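Local coordinates for metallopeptidase containing co-catalytic metalloactive site (PDB 3B2Y), which probably acts as a zinc-dependent metallocarboxypeptidase of the peptidase M14 family, with a nickel ion bound at the metal site in this crystal, at residues T3-S6 with P7-F11; S22-I25 with D26-Y29; G74-G77 with E78-A81. All blocks are in the same frame, centred on the assembly; numbering follows the deposited sequence.

Interaction 1 of 3, residues T3-S6 with P7-F11; sequences TSRS and PFESF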
ATOM      1  N   THR A   3      20.755  16.223  -0.973  1.00 49.00           N
ATOM      2  CA  THR A   3      19.696  16.723  -0.089  1.00 49.64           C
ATOM      3  C   THR A   3      20.137  16.587   1.386  1.00 48.71           C
ATOM      4  O   THR A   3      20.872  15.664   1.735  1.00 45.78           O
ATOM      5  CB  THR A   3      18.353  15.941  -0.356  1.00 50.23           C
ATOM      6  OG1 THR A   3      17.252  16.612   0.277  1.00 55.87           O
ATOM      7  CG2 THR A   3      18.427  14.467   0.114  1.00 47.69           C
ATOM      8  N   SER A   4      19.721  17.524   2.237  1.00 46.87           N
ATOM      9  CA  SER A   4      20.038  17.453   3.671  1.00 46.79           C
ATOM     10  C   SER A   4      18.996  16.648   4.472  1.00 45.73           C
ATOM     11  O   SER A   4      19.213  16.350   5.644  1.00 49.32           O
ATOM     12  CB  SER A   4      20.167  18.860   4.252  1.00 47.36           C
ATOM     13  OG  SER A   4      19.099  19.687   3.825  1.00 50.38           O
ATOM     14  N   ARG A   5      17.871  16.298   3.853  1.00 45.56           N
ATOM     15  CA  ARG A   5      16.821  15.565   4.559  1.00 44.95           C
ATOM     16  C   ARG A   5      17.193  14.068   4.688  1.00 43.51           C
ATOM     17  O   ARG A   5      17.408  13.382   3.672  1.00 41.62           O
ATOM     18  CB  ARG A   5      15.462  15.762   3.881  1.00 46.35           C
ATOM     19  CG  ARG A   5      15.048  17.270   3.666  1.00 52.90           C
ATOM     20  CD  ARG A   5      15.065  18.100   4.977  1.00 60.13           C
ATOM     21  NE  ARG A   5      14.505  17.317   6.090  1.00 66.82           N
ATOM     22  CZ  ARG A   5      13.275  17.448   6.594  1.00 64.23           C
ATOM     23  NH1 ARG A   5      12.433  18.391   6.144  1.00 55.79           N
ATOM     24  NH2 ARG A   5      12.896  16.647   7.593  1.00 58.90           N
ATOM     25  N   SER A   6      17.309  13.596   5.944  1.00 43.02           N
ATOM     26  CA  SER A   6      17.756  12.247   6.243  1.00 41.21           C
ATOM     27  C   SER A   6      16.636  11.244   6.061  1.00 41.16           C
ATOM     28  O   SER A   6      15.536  11.474   6.539  1.00 41.38           O
ATOM     29  CB  SER A   6      18.297  12.107   7.675  1.00 43.69           C
ATOM     30  OG  SER A   6      18.824  10.790   7.916  1.00 36.70           O
ATOM     31  N   PRO A   7      16.928  10.116   5.384  1.00 38.79           N
ATOM     32  CA  PRO A   7      16.012   8.980   5.371  1.00 37.17           C
ATOM     33  C   PRO A   7      15.940   8.230   6.700  1.00 34.27           C
ATOM     34  O   PRO A   7      15.116   7.361   6.839  1.00 36.45           O
ATOM     35  CB  PRO A   7      16.593   8.054   4.299  1.00 36.72           C
ATOM     36  CG  PRO A   7      18.035   8.451   4.190  1.00 37.44           C
ATOM     37  CD  PRO A   7      18.134   9.872   4.567  1.00 36.79           C
ATOM     38  N   PHE A   8      16.819   8.539   7.653  1.00 33.71           N
ATOM     39  CA  PHE A   8      16.846   7.841   8.938  1.00 32.69           C
ATOM     40  C   PHE A   8      15.940   8.589   9.950  1.00 33.43           C
ATOM     41  O   PHE A   8      15.727   8.124  11.049  1.00 38.04           O
ATOM     42  CB  PHE A   8      18.288   7.739   9.472  1.00 34.80           C
ATOM     43  CG  PHE A   8      19.144   6.773   8.684  1.00 39.76           C
ATOM     44  CD1 PHE A   8      19.113   5.416   8.962  1.00 49.11           C
ATOM     45  CD2 PHE A   8      19.934   7.222   7.621  1.00 49.44           C
ATOM     46  CE1 PHE A   8      19.880   4.509   8.225  1.00 54.30           C
ATOM     47  CE2 PHE A   8      20.705   6.323   6.867  1.00 47.31           C
ATOM     48  CZ  PHE A   8      20.675   4.971   7.178  1.00 52.84           C
ATOM     49  N   GLU A   9      15.337   9.689   9.543  1.00 33.14           N
ATOM     50  CA  GLU A   9      14.485  10.463  10.456  1.00 27.03           C
ATOM     51  C   GLU A   9      13.194   9.737  10.830  1.00 29.25           C
ATOM     52  O   GLU A   9      12.539   9.139   9.957  1.00 28.50           O
ATOM     53  CB  GLU A   9      14.115  11.805   9.828  1.00 29.94           C
ATOM     54  CG  GLU A   9      13.238  12.625  10.751  1.00 37.47           C
ATOM     55  CD  GLU A   9      13.442  14.077  10.619  1.00 43.32           C
ATOM     56  OE1 GLU A   9      14.535  14.467  10.156  1.00 59.93           O
ATOM     57  OE2 GLU A   9      12.522  14.831  11.027  1.00 47.24           O
ATOM     58  N   SER A  10      12.826   9.825  12.119  1.00 26.92           N
ATOM     59  CA  SER A  10      11.548   9.275  12.621  1.00 27.45           C
ATOM     60  C   SER A  10      10.431  10.302  12.665  1.00 28.17           C
ATOM     61  O   SER A  10      10.664  11.470  12.996  1.00 26.50           O
ATOM     62  CB  SER A  10      11.737   8.713  14.015  1.00 26.01           C
ATOM     63  OG  SER A  10      12.574   7.584  14.013  1.00 29.64           O
ATOM     64  N   PHE A  11       9.214   9.853  12.305  1.00 27.79           N
ATOM     65  CA  PHE A  11       8.006  10.681  12.257  1.00 31.21           C
ATOM     66  C   PHE A  11       6.898   9.901  12.926  1.00 32.13           C
ATOM     67  O   PHE A  11       6.727   8.710  12.619  1.00 30.56           O
ATOM     68  CB  PHE A  11       7.578  10.950  10.822  1.00 29.17           C
ATOM     69  CG  PHE A  11       8.586  11.685  10.009  1.00 28.97           C
ATOM     70  CD1 PHE A  11       9.612  11.011   9.394  1.00 29.10           C
ATOM     71  CD2 PHE A  11       8.528  13.065   9.896  1.00 29.81           C
ATOM     72  CE1 PHE A  11      10.556  11.687   8.629  1.00 32.92           C
ATOM     73  CE2 PHE A  11       9.437  13.741   9.136  1.00 36.45           C
ATOM     74  CZ  PHE A  11      10.477  13.047   8.511  1.00 34.06           C
TER

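Interaction 2 of 3, residues S22-I25 with D26-Y29; sequences SNDI and DAFY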
ATOM      1  N   SER A  22       0.709   6.602  15.986  1.00 26.05           N
ATOM      2  CA  SER A  22       0.871   5.970  14.725  1.00 27.33           C
ATOM      3  C   SER A  22       1.838   4.793  14.663  1.00 28.26           C
ATOM      4  O   SER A  22       1.764   4.007  13.742  1.00 28.03           O
ATOM      5  CB  SER A  22       1.206   7.011  13.645  1.00 27.89           C
ATOM      6  OG  SER A  22       2.378   7.703  13.899  1.00 28.09           O
ATOM      7  N   ASN A  23       2.797   4.734  15.590  1.00 27.23           N
ATOM      8  CA  ASN A  23       3.792   3.665  15.633  1.00 27.41           C
ATOM      9  C   ASN A  23       3.470   2.613  16.679  1.00 31.31           C
ATOM     10  O   ASN A  23       4.354   1.826  17.047  1.00 30.28           O
ATOM     11  CB  ASN A  23       5.220   4.210  15.796  1.00 29.18           C
ATOM     12  CG  ASN A  23       5.450   4.799  17.148  1.00 26.44           C
ATOM     13  OD1 ASN A  23       4.487   5.251  17.779  1.00 27.67           O
ATOM     14  ND2 ASN A  23       6.697   4.811  17.624  1.00 27.00           N
ATOM     15  N   ASP A  24       2.206   2.583  17.120  1.00 26.54           N
ATOM     16  CA  ASP A  24       1.786   1.649  18.175  1.00 31.27           C
ATOM     17  C   ASP A  24       1.482   0.322  17.460  1.00 31.91           C
ATOM     18  O   ASP A  24       0.341  -0.013  17.092  1.00 31.04           O
ATOM     19  CB  ASP A  24       0.610   2.184  18.967  1.00 27.60           C
ATOM     20  CG  ASP A  24       0.256   1.329  20.123  1.00 34.05           C
ATOM     21  OD1 ASP A  24       0.764   0.188  20.198  1.00 31.84           O
ATOM     22  OD2 ASP A  24      -0.503   1.827  20.995  1.00 36.38           O
ATOM     23  N   ILE A  25       2.555  -0.426  17.257  1.00 31.11           N
ATOM     24  CA  ILE A  25       2.474  -1.636  16.409  1.00 31.77           C
ATOM     25  C   ILE A  25       1.672  -2.761  17.094  1.00 27.46           C
ATOM     26  O   ILE A  25       0.962  -3.524  16.448  1.00 28.32           O
ATOM     27  CB  ILE A  25       3.908  -2.095  16.008  1.00 35.27           C
ATOM     28  CG1 ILE A  25       3.861  -3.176  14.939  1.00 35.89           C
ATOM     29  CG2 ILE A  25       4.698  -2.570  17.181  1.00 28.33           C
ATOM     30  CD1 ILE A  25       5.219  -3.386  14.192  1.00 32.78           C
ATOM     31  N   ASP A  26       1.698  -2.818  18.432  1.00 29.75           N
ATOM     32  CA  ASP A  26       0.921  -3.829  19.129  1.00 32.60           C
ATOM     33  C   ASP A  26      -0.579  -3.577  18.982  1.00 32.01           C
ATOM     34  O   ASP A  26      -1.332  -4.492  18.739  1.00 29.59           O
ATOM     35  CB  ASP A  26       1.295  -3.883  20.622  1.00 34.35           C
ATOM     36  CG  ASP A  26       2.723  -4.461  20.855  1.00 41.70           C
ATOM     37  OD1 ASP A  26       3.198  -5.313  20.056  1.00 52.89           O
ATOM     38  OD2 ASP A  26       3.353  -4.084  21.860  1.00 50.00           O
ATOM     39  N   ALA A  27      -0.984  -2.316  19.101  1.00 31.23           N
ATOM     40  CA  ALA A  27      -2.372  -1.910  18.889  1.00 29.87           C
ATOM     41  C   ALA A  27      -2.762  -2.238  17.467  1.00 30.75           C
ATOM     42  O   ALA A  27      -3.851  -2.745  17.243  1.00 27.69           O
ATOM     43  CB  ALA A  27      -2.551  -0.417  19.131  1.00 30.85           C
ATOM     44  N   PHE A  28      -1.880  -1.917  16.525  1.00 27.98           N
ATOM     45  CA  PHE A  28      -2.156  -2.225  15.107  1.00 27.39           C
ATOM     46  C   PHE A  28      -2.467  -3.700  14.914  1.00 28.23           C
ATOM     47  O   PHE A  28      -3.530  -4.063  14.367  1.00 27.52           O
ATOM     48  CB  PHE A  28      -0.982  -1.803  14.225  1.00 29.02           C
ATOM     49  CG  PHE A  28      -1.212  -2.056  12.762  1.00 29.20           C
ATOM     50  CD1 PHE A  28      -2.086  -1.289  12.039  1.00 33.52           C
ATOM     51  CD2 PHE A  28      -0.593  -3.125  12.149  1.00 27.98           C
ATOM     52  CE1 PHE A  28      -2.288  -1.549  10.718  1.00 31.89           C
ATOM     53  CE2 PHE A  28      -0.782  -3.408  10.842  1.00 34.42           C
ATOM     54  CZ  PHE A  28      -1.639  -2.656  10.118  1.00 29.92           C
ATOM     55  N   TYR A  29      -1.565  -4.558  15.394  1.00 27.57           N
ATOM     56  CA  TYR A  29      -1.751  -5.976  15.165  1.00 28.90           C
ATOM     57  C   TYR A  29      -3.055  -6.473  15.830  1.00 28.08           C
ATOM     58  O   TYR A  29      -3.773  -7.288  15.252  1.00 30.44           O
ATOM     59  CB  TYR A  29      -0.537  -6.751  15.668  1.00 29.58           C
ATOM     60  CG  TYR A  29       0.613  -6.809  14.695  1.00 30.59           C
ATOM     61  CD1 TYR A  29       0.556  -7.625  13.570  1.00 43.87           C
ATOM     62  CD2 TYR A  29       1.798  -6.140  14.930  1.00 36.78           C
ATOM     63  CE1 TYR A  29       1.637  -7.730  12.669  1.00 44.72           C
ATOM     64  CE2 TYR A  29       2.888  -6.249  14.016  1.00 32.96           C
ATOM     65  CZ  TYR A  29       2.789  -7.026  12.905  1.00 40.09           C
ATOM     66  OH  TYR A  29       3.867  -7.067  12.050  1.00 36.98           O
TER
HETATM   67  O   HOH W   1       3.242  -1.205  20.467  1.00 32.54           O

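Interaction 3 of 3, residues G74-G77 with E78-A81; sequences GFHG and EEAA. With NI (nickel (II) ion), chain C.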
ATOM      1  N   GLY A  74       2.751  -0.199   4.103  1.00 29.39           N
ATOM      2  CA  GLY A  74       3.753  -0.307   5.179  1.00 27.79           C
ATOM      3  C   GLY A  74       5.115  -0.795   4.725  1.00 29.61           C
ATOM      4  O   GLY A  74       5.793  -1.444   5.467  1.00 32.55           O
ATOM      5  N   PHE A  75       5.538  -0.430   3.509  1.00 30.54           N
ATOM      6  CA  PHE A  75       6.927  -0.687   3.101  1.00 29.85           C
ATOM      7  C   PHE A  75       7.871   0.327   3.803  1.00 32.24           C
ATOM      8  O   PHE A  75       9.033   0.007   4.039  1.00 30.84           O
ATOM      9  CB  PHE A  75       7.074  -0.518   1.574  1.00 32.30           C
ATOM     10  CG  PHE A  75       6.609  -1.713   0.796  1.00 32.73           C
ATOM     11  CD1 PHE A  75       5.269  -1.898   0.492  1.00 39.81           C
ATOM     12  CD2 PHE A  75       7.523  -2.682   0.414  1.00 34.97           C
ATOM     13  CE1 PHE A  75       4.857  -3.066  -0.179  1.00 42.06           C
ATOM     14  CE2 PHE A  75       7.126  -3.825  -0.295  1.00 40.62           C
ATOM     15  CZ  PHE A  75       5.813  -4.038  -0.561  1.00 38.25           C
ATOM     16  N   HIS A  76       7.384   1.573   4.020  1.00 31.07           N
ATOM     17  CA  HIS A  76       8.188   2.649   4.576  1.00 33.42           C
ATOM     18  C   HIS A  76       7.584   3.052   5.904  1.00 33.91           C
ATOM     19  O   HIS A  76       6.405   3.396   5.997  1.00 33.26           O
ATOM     20  CB  HIS A  76       8.290   3.809   3.603  1.00 34.01           C
ATOM     21  CG  HIS A  76       9.002   3.460   2.340  1.00 32.82           C
ATOM     22  ND1 HIS A  76       8.557   3.845   1.109  1.00 35.88           N
ATOM     23  CD2 HIS A  76      10.113   2.710   2.114  1.00 30.52           C
ATOM     24  CE1 HIS A  76       9.381   3.404   0.174  1.00 33.16           C
ATOM     25  NE2 HIS A  76      10.333   2.709   0.755  1.00 34.04           N
ATOM     26  N   GLY A  77       8.378   2.963   6.956  1.00 34.39           N
ATOM     27  CA  GLY A  77       7.826   3.116   8.284  1.00 33.04           C
ATOM     28  C   GLY A  77       7.353   4.480   8.687  1.00 34.71           C
ATOM     29  O   GLY A  77       6.531   4.610   9.577  1.00 41.86           O
ATOM     30  N   GLU A  78       7.851   5.507   8.023  1.00 33.04           N
ATOM     31  CA  GLU A  78       7.359   6.874   8.262  1.00 32.36           C
ATOM     32  C   GLU A  78       5.987   7.094   7.565  1.00 33.33           C
ATOM     33  O   GLU A  78       5.339   8.103   7.803  1.00 33.45           O
ATOM     34  CB  GLU A  78       8.397   7.928   7.843  1.00 32.86           C
ATOM     35  CG  GLU A  78       8.466   8.436   6.408  1.00 36.56           C
ATOM     36  CD  GLU A  78       9.065   7.454   5.452  1.00 40.64           C
ATOM     37  OE1 GLU A  78       9.014   6.259   5.783  1.00 40.18           O
ATOM     38  OE2 GLU A  78       9.551   7.849   4.355  1.00 44.31           O
ATOM     39  N   GLU A  79       5.593   6.167   6.687  1.00 28.68           N
ATOM     40  CA  GLU A  79       4.362   6.289   5.883  1.00 33.30           C
ATOM     41  C   GLU A  79       3.179   5.576   6.540  1.00 31.80           C
ATOM     42  O   GLU A  79       2.522   4.750   5.937  1.00 32.88           O
ATOM     43  CB  GLU A  79       4.649   5.745   4.474  1.00 32.67           C
ATOM     44  CG  GLU A  79       5.736   6.594   3.812  1.00 26.79           C
ATOM     45  CD  GLU A  79       6.184   6.122   2.415  1.00 36.79           C
ATOM     46  OE1 GLU A  79       5.515   5.239   1.853  1.00 36.78           O
ATOM     47  OE2 GLU A  79       7.276   6.615   1.957  1.00 35.99           O
ATOM     48  N   ALA A  80       2.934   5.913   7.812  1.00 31.02           N
ATOM     49  CA  ALA A  80       2.051   5.144   8.707  1.00 31.02           C
ATOM     50  C   ALA A  80       0.549   5.203   8.360  1.00 32.58           C
ATOM     51  O   ALA A  80      -0.240   4.289   8.729  1.00 34.18           O
ATOM     52  CB  ALA A  80       2.301   5.544  10.189  1.00 33.08           C
ATOM     53  N   ALA A  81       0.139   6.222   7.609  1.00 31.42           N
ATOM     54  CA  ALA A  81      -1.244   6.325   7.156  1.00 30.34           C
ATOM     55  C   ALA A  81      -1.692   5.205   6.235  1.00 33.58           C
ATOM     56  O   ALA A  81      -2.898   4.944   6.086  1.00 33.42           O
ATOM     57  CB  ALA A  81      -1.526   7.718   6.442  1.00 31.09           C
TER
HETATM   58 NI    NI C 275       6.946   5.157   0.333  0.70 29.97          NI
HETATM   59  O   HOH W   2       2.460   2.948   3.938  1.00 30.56           O
HETATM   60  O   HOH W   3       5.092   2.588   2.472  1.00 26.61           O
HETATM   61  O   HOH W   4       6.530   7.195  -0.653  1.00 34.23           O
HETATM   62  O   HOH W   5       8.022   5.663  -1.036  1.00 40.30           O

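Interaction 1 of 3, residues T3-S6 with P7-F11
Ser6 OG accepts the backbone hydrogen of Phe8, the N to OG distance being 3.0 Å and the N-H...O angle 158°. A side-chain oxygen bonded to the N-H two residues on makes an ST turn, and serine suits the place because its hydroxyl is only one carbon away from the backbone. With OG anti to the backbone N (chi1 -176°) it lies beside the carbonyl carbon, which places it within bonding distance of the Phe8 N-H. The same residue opens a type I beta turn from Ser6 to Glu9. Pro7 follows it, and its ring-restricted phi is what this position needs.

The second polar link is weaker. Arg5 NH2 and Glu9 OE1 form a long salt bridge of 3.7 Å, with guanidinium and carboxylate planes 40° apart. Arg5 bends at chi2 and chi3, which curls its guanidinium back until NH2 nears Glu9 OE1.

Packing is light. Ser6 OG sits at the edge of the Phe8 ring, near its plane, and 3.5 Å from Phe8 CB. The Phe11 ring presents an edge to Arg5 NH2, with its CZ 4.4 Å away. Outside the segment, Phe8 meets Phe120 edge-to-face, and Phe11 touches Glu78.

The chemistry points to a surface turn held chiefly by a hydroxyl-to-backbone hydrogen bond, whereas the long ion pair probably adds little more than a loose electrostatic attraction.

Interaction 2 of 3, residues S22-I25 with D26-Y29
Asp24 OD1 receives the N-H of Ala27 from 62° above its carboxylate plane, yet the bond is nearly straight: N to OD1 is 3.2 Å and the angle at the hydrogen 165°. The acid comes into this position because its CG stands anti to the backbone N (chi1 -174°), bringing the carboxylate alongside the start of the helix and against Ala27 CB, 3.5 Å from Asp24 CG. Water 1 gives OD1 a hydrogen and accepts one from Asp26 N, serving a second amide indirectly.

This is the N-cap of helix 25-39, where aspartate suits the place: a short acceptor whose negative charge probably also matches the positive end of the helix dipole. With an alanine here the capping oxygen is gone, which would probably leave Ala27 N and water 1 without their acceptor.

Just before the helix, Asp24 centres an inverse gamma turn, with a weak bond from Ile25 N to Asn23 O. Regular helical bonds then begin, Phe28 N to Asp24 O and Tyr29 N to Ile25 O. Ile25 and Tyr29 run side by side, CG1 meeting ring atom CE2 at 3.4 Å; both rest on Phe52 and Pro111, while Tyr29 OH bonds to Ala53 O.

Interaction 3 of 3, residues G74-G77 with E78-A81
The His76 imidazole and the Glu79 carboxylate run alongside each other in the same direction, with their planes turned 75° apart. Glu79 CD stands at the edge of the ring, in its plane, while Glu79 OE2 and Glu78 OE1 approach obliquely. The ring of His170 also meets that of His76, at about 70°.

Both groups converge on the nickel ion. His76 ND1 binds it at 2.2 Å, and the carboxylate grips it with both oxygens, Glu79 OE1 at 2.1 Å and OE2 at 2.2 Å. His170 and two waters are the other ligands. His76 and Glu79 form the HxxE metal-binding motif of M14 peptidases, on the loop between strand 68-73 and helix 81-92, and the natural metal is probably zinc. Glu246, the predicted proton donor/acceptor, is about 5 Å from Glu79, side chain to side chain.

A type I beta turn from His76 to Glu79 brings the two ligands to the same side of the loop; in it Glu79 N bonds to His76 O at 3.0 Å, the donor standing above the carbonyl plane. Histidine suits its place by offering two nitrogens: ND1 for the metal and NE2 for Asn126 OD1. Water 3 accepts from His76 N and gives a hydrogen to Glu79 OE1, tying backbone to ligand; OE1 also receives Glu171 N.

Glu78 turns back, its CG held between the backbone N and the carbonyl carbon (chi1 87°), and brings OE1 to 3.4 Å from His76 CB. Its OE2 forms a salt bridge with Arg119, whose NH1 also hydrogen-bonds Glu79 OE2, so that one second-shell cation bridges both acids and is likely to steady them.

The three contacts follow one another along the chain: interaction 1 in the loop before strand 14-15, interaction 2 at the start of helix 25-39, interaction 3 on the loop from strand 68-73 of the mixed sheet to helix 81-92. The centres of interactions 1 and 2 lie about 22 Å apart. Interaction 3 is nearer to both, its centre about 14 Å from that of interaction 1 and about 12 Å from that of interaction 2. It is the buried metal-binding loop, and each of the others packs on it: Phe11 CD1 lies 3.7 Å from Glu78 CB, and Ser22 O lies 3.9 Å from Ala80 CB. Two parts of the N-terminal region thus pack against this loop, next to the ligand residues rather than at the ion itself.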